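Local coordinates for uncharacterized protein (Leishmania major, PDB 2B4W) that is of unknown function but probably folds as a five-bladed beta-propeller of the kind found in the beta-fructosidase clan of carbohydrate-active enzymes, at residues L20-V25 with R61-T66; Y31-P36 with S286-I291. All coordinates share one frame; numbering follows the deposited sequence.

Interaction 1 (L20-V25 with R61-T66); sequences LTFKGV and RLFEET
Phe22 and Phe63 form a T-shaped pair that illustrates how side chains can join two strands separated by a third, strand 70-73. Their alpha carbons, Phe22 CA and Phe63 CA, lie 8.1 Å from each other, and the rings take up the gap. Phe22 presents an edge: its CD2 lies over one face of Phe63, displaced toward the rim and 3.7 Å from Phe63 CD2. The planes are inclined at 67° and the ring centroids are 4.9 Å apart. Phe22 CG is anti to its own carbonyl carbon (chi1 -64°), which places the ring over Phe63, and the two side chains cross at about a right angle.

At Lys23 the backbone takes over. Lys23 O comes to the edge of the Phe63 ring, near the ring plane and 4.2 Å from Phe63 CE2, while the lysine side chain touches Glu70 and Thr72 of strand 70-73.

Gly24 turns the chain away from the strand with a positive phi of 85°. Its carbonyl comes near the guanidinium of Arg61 without bonding to it.

Val25 then brings CG1 back to Phe63, 3.9 Å from Phe63 CE2, so that one methyl meets the outer end of the ring. The same CG1 lies 3.9 Å from Arg61 NH1. The arginine chain, bent at chi2 and chi3, is held by other bonds: NH2 to the carbonyl of Val74 and, weakly, NE to that of Leu77. Val30 completes the apolar cluster by touching Phe22, Val25 and Phe63.

Strand 70-73 explains the spacing, for it pairs parallel with strand 16-23 and antiparallel with strand 59-67. Two next-but-one strands thus pack by aromatic and aliphatic side chains in a partly buried contact, consistent with the curled sheets of a beta-propeller.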
ATOM      1  N   LEU A  20     -11.656   7.816   7.027  1.00 22.49           N
ATOM      2  CA  LEU A  20     -10.842   8.956   7.423  1.00 23.24           C
ATOM      3  C   LEU A  20     -11.539  10.232   6.945  1.00 26.84           C
ATOM      4  O   LEU A  20     -12.232  10.197   5.927  1.00 22.59           O
ATOM      5  CB  LEU A  20      -9.430   8.938   6.836  1.00 31.82           C
ATOM      6  CG  LEU A  20      -8.593   7.677   7.068  1.00 29.42           C
ATOM      7  CD1 LEU A  20      -7.103   7.956   6.943  1.00 24.96           C
ATOM      8  CD2 LEU A  20      -8.923   7.081   8.420  1.00 29.10           C
ATOM      9  N   THR A  21     -11.331  11.307   7.679  1.00 20.25           N
ATOM     10  CA  THR A  21     -11.805  12.623   7.265  1.00 22.13           C
ATOM     11  C   THR A  21     -10.551  13.422   6.900  1.00 20.89           C
ATOM     12  O   THR A  21      -9.550  13.336   7.623  1.00 28.00           O
ATOM     13  CB  THR A  21     -12.623  13.419   8.297  1.00 29.13           C
ATOM     14  OG1 THR A  21     -11.793  13.748   9.417  1.00 59.65           O
ATOM     15  CG2 THR A  21     -13.796  12.609   8.801  1.00 34.97           C
ATOM     16  N   PHE A  22     -10.581  14.129   5.786  1.00 15.03           N
ATOM     17  CA  PHE A  22      -9.454  14.913   5.301  1.00 20.98           C
ATOM     18  C   PHE A  22      -9.881  16.383   5.185  1.00 20.97           C
ATOM     19  O   PHE A  22     -10.998  16.604   4.732  1.00 28.18           O
ATOM     20  CB  PHE A  22      -8.915  14.425   3.958  1.00 22.86           C
ATOM     21  CG  PHE A  22      -8.342  13.021   3.995  1.00 20.90           C
ATOM     22  CD1 PHE A  22      -9.142  11.916   3.781  1.00 29.31           C
ATOM     23  CD2 PHE A  22      -7.005  12.834   4.257  1.00 18.46           C
ATOM     24  CE1 PHE A  22      -8.586  10.651   3.821  1.00 30.97           C
ATOM     25  CE2 PHE A  22      -6.448  11.573   4.290  1.00 21.02           C
ATOM     26  CZ  PHE A  22      -7.240  10.466   4.084  1.00 26.50           C
ATOM     27  N   LYS A  23      -9.018  17.301   5.591  1.00 22.50           N
ATOM     28  CA  LYS A  23      -9.213  18.739   5.579  1.00 20.73           C
ATOM     29  C   LYS A  23      -8.123  19.453   4.808  1.00 23.75           C
ATOM     30  O   LYS A  23      -6.977  19.040   4.739  1.00 24.05           O
ATOM     31  CB  LYS A  23      -9.285  19.313   6.990  1.00 24.42           C
ATOM     32  CG  LYS A  23     -10.467  18.850   7.821  1.00 34.93           C
ATOM     33  CD  LYS A  23     -10.156  18.995   9.311  1.00 41.38           C
ATOM     34  CE  LYS A  23     -11.244  19.824   9.985  1.00 51.73           C
ATOM     35  NZ  LYS A  23     -12.591  19.232   9.727  1.00 74.86           N
ATOM     36  N   GLY A  24      -8.554  20.572   4.246  1.00 26.46           N
ATOM     37  CA  GLY A  24      -7.729  21.391   3.395  1.00 16.35           C
ATOM     38  C   GLY A  24      -7.752  20.882   1.961  1.00 23.86           C
ATOM     39  O   GLY A  24      -6.986  21.349   1.113  1.00 28.93           O
ATOM     40  N   VAL A  25      -8.601  19.908   1.623  1.00 32.94           N
ATOM     41  CA  VAL A  25      -8.680  19.561   0.191  1.00 29.77           C
ATOM     42  C   VAL A  25     -10.134  19.456  -0.234  1.00 23.31           C
ATOM     43  O   VAL A  25     -10.530  18.519  -0.928  1.00 31.61           O
ATOM     44  CB  VAL A  25      -7.948  18.255  -0.152  1.00 28.68           C
ATOM     45  CG1 VAL A  25      -6.484  18.357   0.267  1.00 23.99           C
ATOM     46  CG2 VAL A  25      -8.621  17.064   0.509  1.00 26.45           C
ATOM     47  N   ARG A  61      -0.713  14.654  -1.902  1.00 24.53           N
ATOM     48  CA  ARG A  61      -0.459  15.572  -0.800  1.00 23.08           C
ATOM     49  C   ARG A  61       0.040  14.825   0.442  1.00 21.46           C
ATOM     50  O   ARG A  61      -0.167  13.622   0.603  1.00 18.38           O
ATOM     51  CB  ARG A  61      -1.709  16.366  -0.446  1.00 18.15           C
ATOM     52  CG  ARG A  61      -2.147  17.347  -1.526  1.00 38.14           C
ATOM     53  CD  ARG A  61      -1.176  18.476  -1.746  1.00 36.62           C
ATOM     54  NE  ARG A  61      -1.176  19.511  -0.738  1.00 29.27           N
ATOM     55  CZ  ARG A  61      -2.077  20.341  -0.270  1.00 27.85           C
ATOM     56  NH1 ARG A  61      -3.336  20.400  -0.684  1.00 25.66           N
ATOM     57  NH2 ARG A  61      -1.685  21.183   0.684  1.00 28.50           N
ATOM     58  N   LEU A  62       0.696  15.570   1.312  1.00 22.04           N
ATOM     59  CA  LEU A  62       1.083  15.083   2.632  1.00 15.87           C
ATOM     60  C   LEU A  62       0.049  15.629   3.628  1.00 18.80           C
ATOM     61  O   LEU A  62      -0.178  16.833   3.554  1.00 19.84           O
ATOM     62  CB  LEU A  62       2.471  15.544   3.040  1.00 24.50           C
ATOM     63  CG  LEU A  62       2.971  15.171   4.442  1.00 26.06           C
ATOM     64  CD1 LEU A  62       3.302  13.683   4.546  1.00 16.65           C
ATOM     65  CD2 LEU A  62       4.178  16.032   4.792  1.00 29.48           C
ATOM     66  N   PHE A  63      -0.490  14.750   4.470  1.00 21.23           N
ATOM     67  CA  PHE A  63      -1.388  15.079   5.545  1.00 23.02           C
ATOM     68  C   PHE A  63      -0.837  14.698   6.938  1.00 23.86           C
ATOM     69  O   PHE A  63      -0.232  13.637   7.151  1.00 17.98           O
ATOM     70  CB  PHE A  63      -2.733  14.377   5.407  1.00 27.15           C
ATOM     71  CG  PHE A  63      -3.467  14.618   4.099  1.00 27.16           C
ATOM     72  CD1 PHE A  63      -3.103  13.928   2.965  1.00 16.21           C
ATOM     73  CD2 PHE A  63      -4.514  15.517   4.055  1.00 30.92           C
ATOM     74  CE1 PHE A  63      -3.779  14.164   1.768  1.00 15.69           C
ATOM     75  CE2 PHE A  63      -5.208  15.743   2.887  1.00 24.77           C
ATOM     76  CZ  PHE A  63      -4.819  15.060   1.757  1.00 18.42           C
ATOM     77  N   GLU A  64      -1.075  15.594   7.871  1.00 19.18           N
ATOM     78  CA  GLU A  64      -0.792  15.547   9.288  1.00 26.46           C
ATOM     79  C   GLU A  64      -2.072  15.223  10.057  1.00 21.32           C
ATOM     80  O   GLU A  64      -3.133  15.843   9.936  1.00 20.35           O
ATOM     81  CB  GLU A  64      -0.190  16.857   9.795  1.00 24.81           C
ATOM     82  CG  GLU A  64       0.370  16.804  11.208  1.00 31.04           C
ATOM     83  CD  GLU A  64       0.765  18.174  11.732  1.00 44.51           C
ATOM     84  OE1 GLU A  64       1.531  18.903  11.060  1.00 44.23           O
ATOM     85  OE2 GLU A  64       0.306  18.533  12.838  1.00 57.60           O
ATOM     86  N   GLU A  65      -1.955  14.185  10.886  1.00 24.05           N
ATOM     87  CA  GLU A  65      -3.007  13.883  11.835  1.00 19.15           C
ATOM     88  C   GLU A  65      -3.368  15.085  12.694  1.00 33.58           C
ATOM     89  O   GLU A  65      -2.557  15.666  13.425  1.00 28.86           O
ATOM     90  CB  GLU A  65      -2.573  12.737  12.768  1.00 23.62           C
ATOM     91  CG  GLU A  65      -3.677  12.395  13.757  1.00 29.82           C
ATOM     92  CD  GLU A  65      -3.337  11.189  14.627  1.00 28.44           C
ATOM     93  OE1 GLU A  65      -2.704  11.369  15.686  1.00 48.72           O
ATOM     94  OE2 GLU A  65      -3.716  10.059  14.249  1.00 35.58           O
ATOM     95  N   THR A  66      -4.631  15.522  12.669  1.00 33.20           N
ATOM     96  CA  THR A  66      -4.987  16.593  13.590  1.00 24.66           C
ATOM     97  C   THR A  66      -6.184  16.202  14.463  1.00 21.14           C
ATOM     98  O   THR A  66      -6.754  17.108  15.084  1.00 37.08           O
ATOM     99  CB  THR A  66      -5.387  17.911  12.892  1.00 26.03           C
ATOM    100  OG1 THR A  66      -6.671  17.641  12.323  1.00 25.90           O
ATOM    101  CG2 THR A  66      -4.430  18.314  11.802  1.00 23.24           C
TER

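Interaction 2 (Y31-P36 with S286-I291); sequences YNCSVP and SHEGRI
Cys33 donates its backbone N-H to Glu288 OE1, a worked case of a buried carboxylate fastening an irregular segment to a strand. The bond, 3.0 Å from Cys33 N to Glu288 OE1, is nearly straight at 164°, although the donor comes from above the carboxylate plane, 54° out of it. Glu288 reaches this position through a bend at chi2 (63°). Ser267 OG lies in hydrogen-bonding contact with both Glu288 OE2 and Cys33 O and so links the two sides.

Van der Waals contact reinforces the bond. The Cys33 side chain lies tightly alongside the glutamate, with Cys33 SG 3.4 Å from Glu288 CG and Cys33 CB 3.4 Å from Glu288 CD. Two residues earlier, Tyr31 CB sits 3.3 Å from His287 O. One face of the Tyr31 ring covers the backbone of Ser286, where Ser286 N is 3.9 Å from Tyr31 CG, while the phenol OH is bonded to Glu50.

A classic beta bulge, in which Ser286 and His287 share Val283 as their opposite residue, marks the start of strand 287-293 beside strand 277-283. On its other edge strand 16-23 pairs antiparallel, and segment 31-36, linking strands 29-31 and 37-39, also packs on Ile45 of strand 42-50.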
ATOM      1  N   TYR A  31      -7.808   9.140  -1.527  1.00 17.47           N
ATOM      2  CA  TYR A  31      -7.930   7.686  -1.486  1.00 19.67           C
ATOM      3  C   TYR A  31      -6.559   7.082  -1.792  1.00 15.81           C
ATOM      4  O   TYR A  31      -5.643   7.877  -1.918  1.00 16.56           O
ATOM      5  CB  TYR A  31      -9.004   7.194  -2.431  1.00 18.41           C
ATOM      6  CG  TYR A  31      -8.845   7.426  -3.901  1.00 19.64           C
ATOM      7  CD1 TYR A  31      -9.095   8.657  -4.502  1.00 20.63           C
ATOM      8  CD2 TYR A  31      -8.449   6.380  -4.712  1.00 22.45           C
ATOM      9  CE1 TYR A  31      -8.931   8.788  -5.866  1.00 30.86           C
ATOM     10  CE2 TYR A  31      -8.283   6.502  -6.068  1.00 22.94           C
ATOM     11  CZ  TYR A  31      -8.531   7.732  -6.645  1.00 30.73           C
ATOM     12  OH  TYR A  31      -8.362   7.857  -8.006  1.00 24.23           O
ATOM     13  N   ASN A  32      -6.516   5.770  -1.847  1.00 19.99           N
ATOM     14  CA  ASN A  32      -5.332   4.950  -2.000  1.00 27.73           C
ATOM     15  C   ASN A  32      -4.105   5.616  -1.371  1.00 30.32           C
ATOM     16  O   ASN A  32      -3.115   5.953  -2.012  1.00 24.42           O
ATOM     17  CB  ASN A  32      -5.108   4.654  -3.476  1.00 19.94           C
ATOM     18  CG  ASN A  32      -6.233   3.820  -4.060  1.00 24.60           C
ATOM     19  OD1 ASN A  32      -7.140   3.358  -3.370  1.00 20.16           O
ATOM     20  ND2 ASN A  32      -6.160   3.617  -5.369  1.00 23.84           N
ATOM     21  N   CYS A  33      -4.203   5.802  -0.063  1.00 13.39           N
ATOM     22  CA  CYS A  33      -3.152   6.490   0.692  1.00 10.49           C
ATOM     23  C   CYS A  33      -1.935   5.599   0.854  1.00 15.82           C
ATOM     24  O   CYS A  33      -1.992   4.390   0.608  1.00 17.71           O
ATOM     25  CB  CYS A  33      -3.721   6.876   2.049  1.00 20.68           C
ATOM     26  SG  CYS A  33      -4.991   8.180   1.951  1.00 23.31           S
ATOM     27  N   SER A  34      -0.830   6.197   1.308  1.00 14.48           N
ATOM     28  CA  SER A  34       0.258   5.374   1.816  1.00  9.37           C
ATOM     29  C   SER A  34      -0.154   4.750   3.145  1.00 12.47           C
ATOM     30  O   SER A  34      -1.186   5.109   3.731  1.00 17.76           O
ATOM     31  CB  SER A  34       1.536   6.165   2.054  1.00 13.11           C
ATOM     32  OG  SER A  34       1.339   7.203   2.970  1.00 13.83           O
ATOM     33  N   VAL A  35       0.672   3.850   3.673  1.00 20.01           N
ATOM     34  CA  VAL A  35       0.392   3.481   5.080  1.00 14.31           C
ATOM     35  C   VAL A  35       0.658   4.684   5.939  1.00 16.27           C
ATOM     36  O   VAL A  35       1.526   5.517   5.616  1.00 19.88           O
ATOM     37  CB  VAL A  35       1.263   2.290   5.508  1.00 18.60           C
ATOM     38  CG1 VAL A  35       2.718   2.699   5.471  1.00 23.30           C
ATOM     39  CG2 VAL A  35       0.874   1.839   6.896  1.00 24.87           C
ATOM     40  N   PRO A  36      -0.017   4.936   7.049  1.00 17.55           N
ATOM     41  CA  PRO A  36       0.463   6.035   7.895  1.00 15.98           C
ATOM     42  C   PRO A  36       1.888   5.837   8.390  1.00 18.23           C
ATOM     43  O   PRO A  36       2.428   4.734   8.389  1.00 22.47           O
ATOM     44  CB  PRO A  36      -0.515   5.986   9.088  1.00 18.87           C
ATOM     45  CG  PRO A  36      -1.761   5.460   8.430  1.00 15.67           C
ATOM     46  CD  PRO A  36      -1.234   4.318   7.589  1.00 20.71           C
ATOM     47  N   SER A 286     -12.566   6.328  -3.961  1.00 16.35           N
ATOM     48  CA  SER A 286     -13.052   7.645  -3.558  1.00 16.72           C
ATOM     49  C   SER A 286     -12.790   8.075  -2.125  1.00 28.75           C
ATOM     50  O   SER A 286     -12.798   9.289  -1.836  1.00 18.34           O
ATOM     51  CB  SER A 286     -14.584   7.649  -3.760  1.00 22.37           C
ATOM     52  OG  SER A 286     -15.234   6.739  -2.891  1.00 24.18           O
ATOM     53  N   HIS A 287     -12.589   7.127  -1.208  1.00 27.37           N
ATOM     54  CA  HIS A 287     -12.376   7.420   0.205  1.00 21.85           C
ATOM     55  C   HIS A 287     -11.194   6.599   0.739  1.00 16.76           C
ATOM     56  O   HIS A 287     -10.683   5.721   0.051  1.00 18.12           O
ATOM     57  CB  HIS A 287     -13.608   7.115   1.060  1.00 24.05           C
ATOM     58  CG  HIS A 287     -14.849   7.919   0.809  1.00 28.93           C
ATOM     59  ND1 HIS A 287     -15.553   7.823  -0.379  1.00 32.36           N
ATOM     60  CD2 HIS A 287     -15.548   8.806   1.548  1.00 33.18           C
ATOM     61  CE1 HIS A 287     -16.617   8.617  -0.358  1.00 29.94           C
ATOM     62  NE2 HIS A 287     -16.645   9.234   0.807  1.00 20.93           N
ATOM     63  N   GLU A 288     -10.782   6.895   1.962  1.00 21.13           N
ATOM     64  CA  GLU A 288      -9.775   6.122   2.690  1.00 20.74           C
ATOM     65  C   GLU A 288     -10.429   5.572   3.953  1.00 17.23           C
ATOM     66  O   GLU A 288     -11.035   6.336   4.693  1.00 18.85           O
ATOM     67  CB  GLU A 288      -8.543   6.974   2.990  1.00 19.95           C
ATOM     68  CG  GLU A 288      -7.305   6.288   3.514  1.00 21.37           C
ATOM     69  CD  GLU A 288      -6.618   5.277   2.636  1.00 27.24           C
ATOM     70  OE1 GLU A 288      -6.776   5.320   1.391  1.00 21.49           O
ATOM     71  OE2 GLU A 288      -5.868   4.408   3.178  1.00 17.51           O
ATOM     72  N   GLY A 289     -10.301   4.261   4.164  1.00 19.83           N
ATOM     73  CA  GLY A 289     -10.894   3.683   5.347  1.00 23.97           C
ATOM     74  C   GLY A 289      -9.857   3.074   6.278  1.00 29.92           C
ATOM     75  O   GLY A 289      -8.707   2.801   5.917  1.00 20.91           O
ATOM     76  N   ARG A 290     -10.289   2.856   7.515  1.00 22.23           N
ATOM     77  CA  ARG A 290      -9.557   2.111   8.521  1.00 20.24           C
ATOM     78  C   ARG A 290     -10.501   1.129   9.230  1.00 27.86           C
ATOM     79  O   ARG A 290     -11.554   1.543   9.726  1.00 21.27           O
ATOM     80  CB  ARG A 290      -8.919   3.055   9.542  1.00 16.47           C
ATOM     81  CG  ARG A 290      -8.344   2.341  10.756  1.00 20.83           C
ATOM     82  CD  ARG A 290      -7.855   3.273  11.820  1.00 14.31           C
ATOM     83  NE  ARG A 290      -8.862   3.922  12.635  1.00 21.64           N
ATOM     84  CZ  ARG A 290      -9.591   3.348  13.588  1.00 21.30           C
ATOM     85  NH1 ARG A 290      -9.491   2.073  13.912  1.00 22.34           N
ATOM     86  NH2 ARG A 290     -10.490   4.054  14.274  1.00 24.83           N
ATOM     87  N   ILE A 291     -10.098  -0.134   9.273  1.00 22.43           N
ATOM     88  CA  ILE A 291     -10.760  -1.164  10.053  1.00 23.51           C
ATOM     89  C   ILE A 291      -9.698  -1.789  10.974  1.00 24.78           C
ATOM     90  O   ILE A 291      -8.539  -1.878  10.549  1.00 22.92           O
ATOM     91  CB  ILE A 291     -11.432  -2.295   9.251  1.00 17.76           C
ATOM     92  CG1 ILE A 291     -10.500  -3.029   8.299  1.00 14.30           C
ATOM     93  CG2 ILE A 291     -12.696  -1.738   8.576  1.00 17.77           C
ATOM     94  CD1 ILE A 291     -11.058  -4.191   7.487  1.00 17.40           C
TER

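In the fold
The centre of interaction 2 lies about 9 Å from the centre of the chain and the contact is buried, whereas that of interaction 1 lies about 18 Å away and its contact is only partly so. Chemistry follows position: the inner contact relies on a carboxylate whose oxygens have defined partners, the outer one on rings and a methyl. Both involve the same mixed sheet, in which strands 16-23 and 287-293 are neighbours. They meet directly where Leu20 N approaches Glu288 O at 2.8 Å, probably a hydrogen bond, and where Phe22 CZ packs 3.9 Å from Cys33 SG. Phe22 therefore spans both contacts, carrying the apolar cluster of 20-25 and 61-66 inward to the polar junction of 31-36 and 286-291.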